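Local coordinates for protein succinate-semialdehyde dehydrogenase (NAD(P)(+)) (Marinobacter aquaeolei, PDB 3RH9) that probably oxidises succinate semialdehyde to succinate with a nicotinamide cofactor, as a member of the aldehyde dehydrogenase family, at residues A[351-356]-A[380-385]. Sequence-based numbering, arbitrary orientation.
Sequences KGASLV and REMCCY
Lys351 and Met382, the latter built as selenomethionine, lie alongside each other and run in opposite directions, the lysine reaching toward the backbone just before the methionine, the methionine toward the base of the lysine. The lysine carries the longer reach: it is extended through chi3 and bends only at chi4 (-95°), which brings NZ to the carbonyl of Glu381, where NZ and O stand 3.4 Å apart in a weak hydrogen bond. A lysine suits this exposed edge, since its methylenes can lie on an apolar neighbour while the ammonium remains near the surface; accordingly Lys351 CD rests 4.0 Å from Met382 CG. In the other direction the unbranched Met382 chain runs out straight past CG, chi2 -164°, and delivers its methyl CE to the base of the lysine, 3.9 Å from Lys351 CB and 3.6 Å from Lys351 O. The Glu381 carboxylate turns away, and its OE1 is 6.3 Å from Lys351 NZ, so any attraction between the two charges would act only at a distance.

Gly352 adopts a positive phi of 118° as the C-prime residue of a Schellman motif that ends helix 335-350; with this turn of the backbone a side chain would collide with the carbonyl oxygen of Lys351, and glycine has none. The turn leads the chain into strand 354-357, an edge strand, within this chain, of the mixed sheet of the catalytic domain of the aldehyde dehydrogenase fold, paired antiparallel with strand 373-376. On the opposing segment, Met382 occupies the N-cap position of the short helix 383-386, whose Cys383 N is bound by Asp347 from helix 335-350.

Ala353 is buried, and its short side chain lets the turn come close to Met382: CB lies 4.5 Å from Met382 SE in a loose apolar contact and also touches Ala348 of the helix just ended.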
# COMPACT_ATOMS: atom_id res chain seq x y z
N LYS A 351 -4.41 18.99 36.22
CA LYS A 351 -4.96 20.05 35.40
C LYS A 351 -6.46 20.27 35.59
O LYS A 351 -7.09 21.01 34.83
CB LYS A 351 -4.67 19.78 33.93
CG LYS A 351 -3.22 19.79 33.53
CD LYS A 351 -3.13 19.32 32.10
CE LYS A 351 -1.74 18.84 31.70
NZ LYS A 351 -0.92 19.89 31.06
N GLY A 352 -7.05 19.62 36.58
CA GLY A 352 -8.44 19.90 36.93
C GLY A 352 -9.45 18.78 36.81
O GLY A 352 -10.56 18.89 37.30
N ALA A 353 -9.08 17.69 36.15
CA ALA A 353 -10.03 16.62 35.91
C ALA A 353 -10.53 16.07 37.24
O ALA A 353 -9.79 16.05 38.22
CB ALA A 353 -9.38 15.51 35.07
N SER A 354 -11.77 15.62 37.27
CA SER A 354 -12.35 15.07 38.49
C SER A 354 -12.29 13.55 38.52
O SER A 354 -12.48 12.89 37.51
CB SER A 354 -13.80 15.52 38.67
OG SER A 354 -13.84 16.84 39.16
N LEU A 355 -12.04 13.02 39.70
CA LEU A 355 -11.92 11.59 39.87
C LEU A 355 -13.28 10.99 40.20
O LEU A 355 -13.66 10.89 41.36
CB LEU A 355 -10.96 11.31 41.01
CG LEU A 355 -10.17 10.02 40.82
CD1 LEU A 355 -9.73 9.47 42.17
CD2 LEU A 355 -11.03 9.03 40.07
N VAL A 356 -14.01 10.58 39.17
CA VAL A 356 -15.33 9.98 39.33
C VAL A 356 -15.25 8.56 39.92
O VAL A 356 -16.08 8.16 40.72
CB VAL A 356 -16.11 9.97 37.98
CG1 VAL A 356 -17.46 9.29 38.12
CG2 VAL A 356 -16.29 11.39 37.48
N ARG A 380 -8.19 19.09 25.54
CA ARG A 380 -7.07 18.81 24.64
C ARG A 380 -5.70 19.10 25.24
O ARG A 380 -4.69 18.70 24.66
CB ARG A 380 -7.23 19.57 23.31
CG ARG A 380 -7.26 21.10 23.45
CD ARG A 380 -7.14 21.77 22.09
NE ARG A 380 -5.87 21.40 21.45
CZ ARG A 380 -5.69 21.31 20.13
NH1 ARG A 380 -6.69 21.56 19.30
NH2 ARG A 380 -4.51 20.95 19.64
N GLU A 381 -5.66 19.76 26.39
CA GLU A 381 -4.39 20.13 27.04
C GLU A 381 -3.80 18.97 27.81
O GLU A 381 -2.69 19.05 28.33
CB GLU A 381 -4.58 21.30 28.04
CG GLU A 381 -5.15 22.61 27.47
CD GLU A 381 -4.51 23.06 26.16
OE1 GLU A 381 -3.29 22.83 25.97
OE2 GLU A 381 -5.23 23.67 25.32
N MSE A 382 -4.55 17.88 27.89
CA MSE A 382 -4.14 16.80 28.75
C MSE A 382 -3.52 15.64 28.00
O MSE A 382 -3.98 15.26 26.92
CB MSE A 382 -5.33 16.35 29.57
CG MSE A 382 -6.11 17.55 30.03
SE MSE A 382 -7.34 17.13 31.44
CE MSE A 382 -7.84 18.97 31.90
N CYS A 383 -2.46 15.10 28.59
CA CYS A 383 -1.69 14.02 28.00
C CYS A 383 -2.54 12.88 27.47
O CYS A 383 -2.31 12.40 26.35
CB CYS A 383 -0.74 13.45 29.03
SG CYS A 383 0.49 14.63 29.42
N CYS A 384 -3.49 12.43 28.28
CA CYS A 384 -4.27 11.26 27.94
C CYS A 384 -5.14 11.56 26.74
O CYS A 384 -5.65 10.66 26.08
CB CYS A 384 -5.11 10.80 29.14
SG CYS A 384 -6.40 11.96 29.67
N TYR A 385 -5.30 12.85 26.44
CA TYR A 385 -6.06 13.29 25.28
C TYR A 385 -5.13 13.33 24.09
O TYR A 385 -5.55 13.08 22.97
CB TYR A 385 -6.61 14.68 25.54
CG TYR A 385 -7.52 15.23 24.45
CD1 TYR A 385 -7.00 15.76 23.28
CD2 TYR A 385 -8.90 15.24 24.62
CE1 TYR A 385 -7.83 16.27 22.30
CE2 TYR A 385 -9.74 15.75 23.65
CZ TYR A 385 -9.21 16.27 22.48
OH TYR A 385 -10.05 16.79 21.50